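Local atomic coordinates of nucleoporin NUP159 (Saccharomyces cerevisiae, PDB entry 1XIP), a protein that builds part of the nuclear pore complex and, through its N-terminal beta-propeller, serves mRNA export by tethering the helicase Dbp5 to the pore. Residues K25-S30 / G373-V378; F198-P203 / G256-Q261; Q225-V230 / Y249-I254; I338-D343 / P364-L369. All blocks are in the same frame, centred on the assembly; numbering follows the deposited sequence.

Contact 1. Residues K25-S30 / G373-V378; sequences KQILPS and GSLQIV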
# COMPACT_ATOMS: atom_id res chain seq x y z
N LYS A 25 11.33 16.47 2.30
CA LYS A 25 12.68 16.42 2.85
C LYS A 25 13.15 14.97 3.00
O LYS A 25 12.33 14.05 3.23
CB LYS A 25 12.76 17.15 4.19
CG LYS A 25 13.16 18.62 4.04
CD LYS A 25 12.85 19.45 5.27
CE LYS A 25 12.39 20.85 4.89
NZ LYS A 25 12.61 21.82 6.00
N GLN A 26 14.46 14.76 2.84
CA GLN A 26 15.04 13.46 3.14
C GLN A 26 15.11 13.35 4.64
O GLN A 26 15.73 14.18 5.29
CB GLN A 26 16.43 13.30 2.56
CG GLN A 26 17.02 11.93 2.90
CD GLN A 26 18.17 11.54 2.01
OE1 GLN A 26 19.08 12.32 1.79
NE2 GLN A 26 18.14 10.32 1.50
N ILE A 27 14.45 12.35 5.19
CA ILE A 27 14.43 12.15 6.62
C ILE A 27 15.15 10.87 7.01
O ILE A 27 15.41 10.64 8.21
CB ILE A 27 12.99 12.16 7.18
CG1 ILE A 27 12.18 10.98 6.61
CG2 ILE A 27 12.32 13.54 6.94
CD1 ILE A 27 11.07 10.50 7.53
N LEU A 28 15.47 10.04 6.02
CA LEU A 28 16.13 8.76 6.27
C LEU A 28 17.08 8.42 5.14
O LEU A 28 16.97 8.98 4.07
CB LEU A 28 15.08 7.66 6.44
CG LEU A 28 14.20 7.69 7.68
CD1 LEU A 28 13.07 6.65 7.53
CD2 LEU A 28 15.04 7.39 8.88
N PRO A 29 18.00 7.49 5.34
CA PRO A 29 18.90 7.12 4.24
C PRO A 29 18.17 6.40 3.09
O PRO A 29 17.13 5.76 3.28
CB PRO A 29 19.92 6.19 4.92
CG PRO A 29 19.24 5.67 6.12
CD PRO A 29 18.26 6.73 6.57
N SER A 30 18.74 6.56 1.89
CA SER A 30 18.25 5.98 0.65
C SER A 30 18.55 4.49 0.55
O SER A 30 19.47 3.98 1.17
CB SER A 30 18.89 6.71 -0.53
OG SER A 30 18.53 6.13 -1.77
N GLY A 373 14.23 7.62 1.07
CA GLY A 373 14.10 8.13 2.43
C GLY A 373 13.54 9.53 2.48
O GLY A 373 13.53 10.16 3.52
N SER A 374 13.09 10.03 1.34
CA SER A 374 12.46 11.33 1.29
C SER A 374 10.99 11.19 1.65
O SER A 374 10.36 10.19 1.29
CB SER A 374 12.61 11.94 -0.09
OG SER A 374 12.31 13.32 -0.05
N LEU A 375 10.47 12.16 2.39
CA LEU A 375 9.08 12.15 2.79
C LEU A 375 8.39 13.39 2.27
O LEU A 375 8.89 14.50 2.41
CB LEU A 375 8.92 12.06 4.32
CG LEU A 375 7.47 11.79 4.80
CD1 LEU A 375 7.43 10.68 5.76
CD2 LEU A 375 6.81 13.00 5.40
N GLN A 376 7.21 13.18 1.71
CA GLN A 376 6.40 14.23 1.14
C GLN A 376 5.08 14.34 1.93
O GLN A 376 4.46 13.31 2.28
CB GLN A 376 6.12 13.87 -0.29
CG GLN A 376 5.32 14.86 -1.04
CD GLN A 376 4.95 14.38 -2.45
OE1 GLN A 376 5.27 13.23 -2.84
NE2 GLN A 376 4.28 15.25 -3.22
N ILE A 377 4.66 15.57 2.24
CA ILE A 377 3.33 15.78 2.82
C ILE A 377 2.44 16.50 1.82
O ILE A 377 2.80 17.55 1.29
CB ILE A 377 3.37 16.58 4.15
CG1 ILE A 377 4.15 15.83 5.23
CG2 ILE A 377 1.94 16.88 4.63
CD1 ILE A 377 4.20 16.57 6.56
N VAL A 378 1.26 15.92 1.60
CA VAL A 378 0.33 16.42 0.61
C VAL A 378 -1.08 16.53 1.23
O VAL A 378 -1.66 15.55 1.69
CB VAL A 378 0.34 15.49 -0.66
CG1 VAL A 378 -0.68 15.90 -1.61
CG2 VAL A 378 1.68 15.54 -1.34

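Contact 2. Residues F198-P203 / G256-Q261; sequences FEFSLP and GSASFQ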
# COMPACT_ATOMS: atom_id res chain seq x y z
N PHE A 198 -18.18 -14.61 -2.40
CA PHE A 198 -18.31 -14.93 -3.82
C PHE A 198 -16.98 -15.33 -4.46
O PHE A 198 -15.95 -15.39 -3.80
CB PHE A 198 -18.98 -13.79 -4.61
CG PHE A 198 -18.48 -12.42 -4.28
CD1 PHE A 198 -19.13 -11.65 -3.31
CD2 PHE A 198 -17.39 -11.88 -4.94
CE1 PHE A 198 -18.68 -10.36 -3.00
CE2 PHE A 198 -16.93 -10.60 -4.65
CZ PHE A 198 -17.58 -9.83 -3.67
N GLU A 199 -17.02 -15.61 -5.77
CA GLU A 199 -15.91 -16.21 -6.50
C GLU A 199 -16.11 -15.91 -7.97
O GLU A 199 -17.24 -15.93 -8.46
CB GLU A 199 -15.95 -17.72 -6.29
CG GLU A 199 -14.68 -18.46 -6.65
CD GLU A 199 -14.63 -19.84 -6.02
OE1 GLU A 199 -15.58 -20.64 -6.19
OE2 GLU A 199 -13.63 -20.12 -5.33
N PHE A 200 -15.02 -15.62 -8.69
CA PHE A 200 -15.12 -15.44 -10.13
C PHE A 200 -13.81 -15.58 -10.91
O PHE A 200 -12.73 -15.46 -10.35
CB PHE A 200 -15.85 -14.14 -10.50
CG PHE A 200 -15.22 -12.91 -9.92
CD1 PHE A 200 -14.37 -12.13 -10.69
CD2 PHE A 200 -15.51 -12.51 -8.62
CE1 PHE A 200 -13.80 -10.97 -10.16
CE2 PHE A 200 -14.94 -11.36 -8.08
CZ PHE A 200 -14.08 -10.59 -8.86
N SER A 201 -13.94 -15.86 -12.21
CA SER A 201 -12.81 -15.97 -13.12
C SER A 201 -12.72 -14.73 -13.99
O SER A 201 -13.56 -13.84 -13.91
CB SER A 201 -12.97 -17.22 -13.99
OG SER A 201 -11.91 -18.12 -13.77
N LEU A 202 -11.70 -14.68 -14.83
CA LEU A 202 -11.52 -13.58 -15.77
C LEU A 202 -12.54 -13.63 -16.90
O LEU A 202 -12.93 -14.73 -17.33
CB LEU A 202 -10.11 -13.65 -16.38
CG LEU A 202 -9.16 -12.50 -16.13
CD1 LEU A 202 -8.96 -12.35 -14.66
CD2 LEU A 202 -7.86 -12.79 -16.82
N PRO A 203 -12.95 -12.46 -17.40
CA PRO A 203 -13.82 -12.41 -18.58
C PRO A 203 -13.11 -13.00 -19.78
O PRO A 203 -11.88 -12.90 -19.89
CB PRO A 203 -14.04 -10.91 -18.79
CG PRO A 203 -13.69 -10.30 -17.55
CD PRO A 203 -12.61 -11.12 -16.93
N GLY A 256 -23.98 -11.78 -8.21
CA GLY A 256 -23.44 -13.01 -8.76
C GLY A 256 -22.77 -12.87 -10.12
O GLY A 256 -22.59 -13.87 -10.83
N SER A 257 -22.42 -11.63 -10.50
CA SER A 257 -21.68 -11.37 -11.75
C SER A 257 -20.75 -10.17 -11.65
O SER A 257 -21.19 -9.03 -11.41
CB SER A 257 -22.65 -11.20 -12.94
OG SER A 257 -23.41 -10.01 -12.84
N ALA A 258 -19.46 -10.43 -11.84
CA ALA A 258 -18.46 -9.38 -11.82
C ALA A 258 -18.35 -8.72 -13.18
O ALA A 258 -18.41 -9.39 -14.21
CB ALA A 258 -17.12 -9.95 -11.40
N SER A 259 -18.22 -7.40 -13.21
CA SER A 259 -17.86 -6.69 -14.43
C SER A 259 -16.45 -6.12 -14.30
O SER A 259 -16.09 -5.57 -13.27
CB SER A 259 -18.86 -5.58 -14.75
OG SER A 259 -19.72 -5.32 -13.67
N PHE A 260 -15.65 -6.27 -15.35
CA PHE A 260 -14.33 -5.69 -15.37
C PHE A 260 -14.38 -4.47 -16.26
O PHE A 260 -15.13 -4.44 -17.22
CB PHE A 260 -13.35 -6.69 -15.93
CG PHE A 260 -13.07 -7.85 -15.03
CD1 PHE A 260 -11.76 -8.16 -14.67
CD2 PHE A 260 -14.09 -8.65 -14.56
CE1 PHE A 260 -11.48 -9.24 -13.84
CE2 PHE A 260 -13.82 -9.74 -13.73
CZ PHE A 260 -12.50 -10.03 -13.38
N GLN A 261 -13.56 -3.46 -15.95
CA GLN A 261 -13.47 -2.25 -16.77
C GLN A 261 -12.06 -1.70 -16.66
O GLN A 261 -11.55 -1.55 -15.55
CB GLN A 261 -14.44 -1.19 -16.25
CG GLN A 261 -15.93 -1.46 -16.50
CD GLN A 261 -16.80 -0.45 -15.78
OE1 GLN A 261 -17.03 -0.56 -14.58
NE2 GLN A 261 -17.27 0.56 -16.52

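Contact 3. Residues Q225-V230 / Y249-I254; sequences QDFLAV and YIIKHI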
# COMPACT_ATOMS: atom_id res chain seq x y z
N GLN A 225 -18.00 -4.19 -2.63
CA GLN A 225 -18.41 -4.59 -3.99
C GLN A 225 -17.37 -4.39 -5.12
O GLN A 225 -17.36 -5.14 -6.11
CB GLN A 225 -19.72 -3.90 -4.36
CG GLN A 225 -20.93 -4.75 -4.03
CD GLN A 225 -22.21 -3.95 -3.93
OE1 GLN A 225 -22.94 -3.83 -4.92
NE2 GLN A 225 -22.49 -3.43 -2.73
N ASP A 226 -16.51 -3.37 -4.96
CA ASP A 226 -15.48 -3.07 -5.95
C ASP A 226 -14.11 -3.64 -5.59
O ASP A 226 -13.76 -3.77 -4.42
CB ASP A 226 -15.31 -1.55 -6.13
CG ASP A 226 -16.64 -0.81 -6.14
OD1 ASP A 226 -17.72 -1.45 -6.23
OD2 ASP A 226 -16.67 0.45 -6.04
N PHE A 227 -13.33 -3.95 -6.62
CA PHE A 227 -11.92 -4.25 -6.47
C PHE A 227 -11.13 -3.57 -7.59
O PHE A 227 -11.68 -3.24 -8.65
CB PHE A 227 -11.64 -5.76 -6.48
CG PHE A 227 -12.58 -6.57 -5.62
CD1 PHE A 227 -12.27 -6.82 -4.29
CD2 PHE A 227 -13.76 -7.09 -6.15
CE1 PHE A 227 -13.13 -7.57 -3.49
CE2 PHE A 227 -14.64 -7.84 -5.35
CZ PHE A 227 -14.32 -8.08 -4.02
N LEU A 228 -9.85 -3.36 -7.34
CA LEU A 228 -8.95 -2.90 -8.36
C LEU A 228 -7.89 -3.97 -8.51
O LEU A 228 -7.25 -4.34 -7.53
CB LEU A 228 -8.35 -1.56 -7.93
CG LEU A 228 -7.44 -0.70 -8.82
CD1 LEU A 228 -6.15 -0.45 -8.11
CD2 LEU A 228 -7.21 -1.26 -10.18
N ALA A 229 -7.74 -4.48 -9.72
CA ALA A 229 -6.78 -5.55 -10.02
C ALA A 229 -5.75 -5.09 -11.02
O ALA A 229 -6.06 -4.30 -11.91
CB ALA A 229 -7.50 -6.76 -10.54
N VAL A 230 -4.53 -5.59 -10.90
CA VAL A 230 -3.52 -5.28 -11.89
C VAL A 230 -2.85 -6.53 -12.44
O VAL A 230 -2.56 -7.47 -11.69
CB VAL A 230 -2.47 -4.28 -11.37
CG1 VAL A 230 -1.57 -3.83 -12.53
CG2 VAL A 230 -3.14 -3.08 -10.71
N TYR A 249 -7.77 -2.90 -13.82
CA TYR A 249 -9.19 -3.13 -13.97
C TYR A 249 -9.94 -2.84 -12.69
O TYR A 249 -9.51 -3.24 -11.61
CB TYR A 249 -9.46 -4.56 -14.42
CG TYR A 249 -8.96 -4.86 -15.81
CD1 TYR A 249 -9.79 -4.71 -16.92
CD2 TYR A 249 -7.65 -5.28 -16.02
CE1 TYR A 249 -9.32 -4.99 -18.19
CE2 TYR A 249 -7.18 -5.55 -17.28
CZ TYR A 249 -8.01 -5.41 -18.36
OH TYR A 249 -7.51 -5.70 -19.62
N ILE A 250 -11.05 -2.13 -12.81
CA ILE A 250 -12.00 -2.01 -11.73
C ILE A 250 -13.05 -3.11 -11.88
O ILE A 250 -13.68 -3.24 -12.91
CB ILE A 250 -12.65 -0.63 -11.76
CG1 ILE A 250 -11.59 0.49 -11.74
CG2 ILE A 250 -13.69 -0.51 -10.65
CD1 ILE A 250 -11.01 0.80 -10.37
N ILE A 251 -13.20 -3.93 -10.85
CA ILE A 251 -14.19 -4.97 -10.85
C ILE A 251 -15.30 -4.57 -9.90
O ILE A 251 -15.06 -4.43 -8.70
CB ILE A 251 -13.57 -6.30 -10.43
CG1 ILE A 251 -12.50 -6.72 -11.43
CG2 ILE A 251 -14.64 -7.38 -10.30
CD1 ILE A 251 -11.29 -7.41 -10.78
N LYS A 252 -16.51 -4.35 -10.44
CA LYS A 252 -17.71 -4.13 -9.63
C LYS A 252 -18.50 -5.41 -9.71
O LYS A 252 -18.81 -5.89 -10.81
CB LYS A 252 -18.55 -2.97 -10.17
CG LYS A 252 -17.76 -1.68 -10.45
CD LYS A 252 -18.66 -0.44 -10.47
CE LYS A 252 -17.84 0.84 -10.70
NZ LYS A 252 -18.62 1.99 -11.30
N HIS A 253 -18.81 -5.98 -8.55
CA HIS A 253 -19.55 -7.23 -8.48
C HIS A 253 -21.01 -7.00 -8.09
O HIS A 253 -21.32 -6.82 -6.91
CB HIS A 253 -18.89 -8.20 -7.52
CG HIS A 253 -19.63 -9.48 -7.36
ND1 HIS A 253 -20.35 -9.79 -6.23
CD2 HIS A 253 -19.79 -10.53 -8.21
CE1 HIS A 253 -20.91 -10.98 -6.37
NE2 HIS A 253 -20.58 -11.46 -7.56
N ILE A 254 -21.90 -7.02 -9.08
CA ILE A 254 -23.34 -6.88 -8.87
C ILE A 254 -24.02 -8.22 -9.06
O ILE A 254 -24.00 -8.79 -10.17
CB ILE A 254 -23.97 -5.80 -9.83
CG1 ILE A 254 -23.15 -4.50 -9.83
CG2 ILE A 254 -25.42 -5.52 -9.46
CD1 ILE A 254 -22.61 -4.08 -11.23

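Contact 4. Residues I338-D343 / P364-L369; sequences IGVAVD and PLVYIL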
# COMPACT_ATOMS: atom_id res chain seq x y z
N ILE A 338 7.47 3.87 -0.71
CA ILE A 338 7.74 2.64 0.02
C ILE A 338 6.84 2.58 1.27
O ILE A 338 6.80 1.56 1.97
CB ILE A 338 9.23 2.53 0.40
CG1 ILE A 338 9.60 3.57 1.46
CG2 ILE A 338 10.12 2.67 -0.84
CD1 ILE A 338 10.99 3.42 1.99
N GLY A 339 6.12 3.68 1.53
CA GLY A 339 5.10 3.74 2.57
C GLY A 339 4.20 4.96 2.38
O GLY A 339 4.62 5.98 1.77
N VAL A 340 2.96 4.87 2.90
CA VAL A 340 1.95 5.92 2.78
C VAL A 340 1.14 5.94 4.07
O VAL A 340 0.86 4.90 4.62
CB VAL A 340 0.99 5.66 1.57
CG1 VAL A 340 -0.00 6.76 1.40
CG2 VAL A 340 1.75 5.48 0.28
N ALA A 341 0.77 7.09 4.58
CA ALA A 341 0.00 7.12 5.83
C ALA A 341 -0.79 8.42 5.97
O ALA A 341 -0.53 9.38 5.24
CB ALA A 341 0.92 6.91 7.03
N VAL A 342 -1.77 8.44 6.88
CA VAL A 342 -2.67 9.60 7.01
C VAL A 342 -2.60 10.28 8.36
O VAL A 342 -2.71 9.64 9.41
CB VAL A 342 -4.15 9.23 6.71
CG1 VAL A 342 -5.00 10.46 6.62
CG2 VAL A 342 -4.25 8.44 5.40
N ASP A 343 -2.44 11.59 8.31
CA ASP A 343 -2.30 12.44 9.47
C ASP A 343 -3.51 13.37 9.55
O ASP A 343 -3.84 14.09 8.61
CB ASP A 343 -0.98 13.21 9.38
CG ASP A 343 -0.87 14.37 10.37
OD1 ASP A 343 -1.58 14.43 11.40
OD2 ASP A 343 -0.06 15.28 10.19
N PRO A 364 -7.32 16.22 5.46
CA PRO A 364 -6.46 15.12 5.89
C PRO A 364 -5.12 15.21 5.15
O PRO A 364 -5.06 15.72 4.02
CB PRO A 364 -7.22 13.86 5.44
CG PRO A 364 -8.59 14.34 5.00
CD PRO A 364 -8.41 15.76 4.58
N LEU A 365 -4.05 14.73 5.78
CA LEU A 365 -2.72 14.88 5.23
C LEU A 365 -2.20 13.51 4.90
O LEU A 365 -2.24 12.62 5.73
CB LEU A 365 -1.80 15.60 6.21
CG LEU A 365 -2.15 17.03 6.63
CD1 LEU A 365 -1.03 17.64 7.49
CD2 LEU A 365 -2.44 17.94 5.45
N VAL A 366 -1.76 13.34 3.66
CA VAL A 366 -1.15 12.10 3.22
C VAL A 366 0.37 12.25 3.23
O VAL A 366 0.94 13.10 2.53
CB VAL A 366 -1.62 11.73 1.77
CG1 VAL A 366 -1.09 10.38 1.36
CG2 VAL A 366 -3.15 11.77 1.66
N TYR A 367 1.02 11.44 4.06
CA TYR A 367 2.48 11.36 4.10
C TYR A 367 2.91 10.23 3.19
O TYR A 367 2.35 9.10 3.29
CB TYR A 367 2.96 11.04 5.50
CG TYR A 367 2.83 12.14 6.52
CD1 TYR A 367 1.69 12.97 6.57
CD2 TYR A 367 3.83 12.35 7.47
CE1 TYR A 367 1.57 13.96 7.54
CE2 TYR A 367 3.71 13.32 8.44
CZ TYR A 367 2.59 14.13 8.47
OH TYR A 367 2.50 15.10 9.44
N ILE A 368 3.89 10.52 2.32
CA ILE A 368 4.41 9.53 1.37
C ILE A 368 5.93 9.43 1.48
O ILE A 368 6.62 10.46 1.43
CB ILE A 368 4.00 9.90 -0.10
CG1 ILE A 368 2.46 10.10 -0.21
CG2 ILE A 368 4.51 8.86 -1.09
CD1 ILE A 368 1.96 10.50 -1.59
N LEU A 369 6.44 8.20 1.65
CA LEU A 369 7.88 7.91 1.80
C LEU A 369 8.49 7.25 0.55
O LEU A 369 7.99 6.22 0.06
CB LEU A 369 8.11 7.00 3.01
CG LEU A 369 9.22 7.39 4.00
CD1 LEU A 369 9.73 6.18 4.76
CD2 LEU A 369 10.37 8.10 3.29

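Contact 1. Residues K25-S30 / G373-V378
Gly-373 O is gripped by two consecutive amides across the contact: Ile-27 N at 2.9 Å from Gly-373 O and Leu-28 N at 3.2 Å from it. Both donors come from the same face of the carbonyl plane, and the Ile-27 bond is the straighter, 161° at its hydrogen against 140°. Next along the strands, Lys-25 and Leu-375 form an antiparallel hydrogen-bonded pair, with Leu-375 N 2.8 Å from Lys-25 O and Lys-25 N 3.1 Å from Leu-375 O. Ser-374 OG adds a weak bond to the same Lys-25 oxygen. Having no side chain, Gly-373 can bring its CA to 3.4 Å from Leu-28 O in a CA-H...O contact. Ile-27 turns CG1 between its own backbone N and carbonyl carbon (chi1 64°), which carries CD1 obliquely across Leu-375 to 4.1 Å from CD1 of that leucine. Helix 65-73 covers Ile-27 through His-71 and Ile-72, while Lys-25 NZ forms a salt bridge with Asp-75 and bonds to the carbonyls of Ser-74 and His-71. This is the closure of the propeller: strand 18-26, from the N-terminal end, forms the outer edge of a blade whose other three strands come from the C-terminal end. The ring is thus sealed here mainly by backbone bonds, with one small apolar overlap beside them.

Contact 2. Residues F198-P203 / G256-Q261
One face of the Phe-200 ring carries Ala-258 CB, 3.5 Å above its plane and offset toward the rim, while Phe-260 CZ sits in plane at its edge. The Phe-260 ring has Pro-203 CD over the centre of one face, a CH-pi contact 3.5 Å from Pro-203 CD to the Phe-260 ring centroid and only 3° off the normal. The two rings meet rim to rim with planes 83° apart, Phe-200 CE1 reaching Phe-260 CZ at 3.6 Å, so neither covers the other. Leu-202 CD1 closes on Phe-260 CE1 at 4.1 Å, its side chain crossing that ring at about a right angle. Phe-200 reaches Ala-258 with CG between its backbone N and carbonyl carbon (chi1 57°), and the Phe-184 ring lies nearly parallel to that of Phe-200. Ile-251 and Leu-206 also touch Phe-260. The contact bridges neighbouring propeller blades: strand 193-200 is the last strand of one, strand 257-263 belongs to the next, and residues 201-203 lead out of the first toward helix 204-207. Were Phe-260 an alanine, Pro-203 would probably lose the ring that its CD packs on, and a gap would open at the edge of Phe-200. Between these two segments the blades meet through apolar and CH-pi contacts alone, with Phe-260 set between Pro-203 and the rim of Phe-200.

Contact 3. Residues Q225-V230 / Y249-I254
Ile-251 brings its CD1 alongside the methyl of Ala-229, 3.9 Å from CD1 to that CB, and its CG2 branch stands 4.3 Å from CD2 of Phe-227. With CG1 anti to the carbonyl carbon (chi1 -63°), the isoleucine sends CD1 to Ala-229, diagonally across the strands, and leaves CG2 beside its own pair partner Phe-227. On the face bearing Phe-227, Ala-229, Tyr-249 and Ile-251, the sheet packs against the preceding blade: Ser-186 touches Phe-227, and Phe-184 touches Ala-229 and Ile-251. His-253, near the C-terminal end of its strand, stacks its ring with Phe-198 of that blade. On the other face Leu-228 CG meets Ile-250 CD1 at 4.2 Å, and Leu-228 CD2 lies 3.4 Å from Tyr-249 O. Strands 226-232 and 246-254 are the second and third of a propeller blade, counted from the innermost strand 215-221. The first FG repeat, 229-232, begins at Ala-229 and so falls in this ordered strand, unlike the flexible FG regions of nucleoporins. Phe-227 and Ile-251 make a hydrogen-bonded pair, Phe-227 N lying 2.7 Å from Ile-251 O. Ala-229 and Tyr-249 make the next, while His-253 N reaches back to Gln-225 O. Between these rungs CA-H...O contacts fill in, as from Asp-226 CA to Ile-251 O at 3.1 Å. Asp-226 and Lys-252 pair without a salt bridge, OD2 of the aspartate 5.8 Å from NZ of the lysine, which bonds instead to the carbonyl of Lys-311.

Contact 4. Residues I338-D343 / P364-L369
A classic beta bulge, with Ile-338 and Gly-339 both facing Leu-369, begins the antiparallel pairing of the innermost two strands of the propeller's closing blade. Ile-338 N donates to Leu-369 O, and Gly-339 N adds a weak bond to the same oxygen. Leu-369 N returns an almost straight bond to Gly-339 O, 2.9 Å long. Regular antiparallel pairing then runs through Ala-341 with Tyr-367 to Asp-343 with Leu-365, where Asp-343 N is 2.8 Å from Leu-365 O. At that end the Tyr-367 hydroxyl donates to the carboxylate of Asp-343, OH to OD2 2.7 Å. The hydroxyl meets OD2 on its anti side, 34° out of the carboxylate plane, and the ring and carboxylate are turned 70° apart. The aspartate points there because its CG is anti to its backbone N (chi1 166°). Thr-346 OG1 also bonds to OD2, and Val-345 N holds OD1, so this buried carboxylate is gripped at both oxygens. With a phenylalanine at Tyr-367 the hydroxyl is gone, and Asp-343 OD2 is likely to be left one donor short inside the protein. Tyr-367 and Ala-341 pack on strand 43-46 of the first blade, with helix 65-73 also against the tyrosine, whereas Val-340 and Val-342 face strand 279-284. On that valine-bearing face, Val-340 CG1 touches Val-366 CG1 diagonally across the strands at 3.8 Å, and Val-342 CG1 lies 4.2 Å from Pro-364 CB.

How the contacts relate
The four contacts fall into two clusters on the propeller. Contacts 1 and 4 share the closing blade, their centres about 11 Å apart: strand 365-370 of contact 4 is followed by strand 374-381 of contact 1, and the two are neighbours in one sheet. Contacts 2 and 3, with centres about 8 Å apart, meet through adjacent strands 246-254 and 257-263. Contacts 1 and 2 lie on opposite sides of the chain's centre, about 40 Å apart between centres. Along the sequence, contact 3 falls between the segments of contact 2, contact 4 follows both, and contact 1 spans them all. Pairing within blades, packing between blades and the joining of the chain ends together make the closed ring.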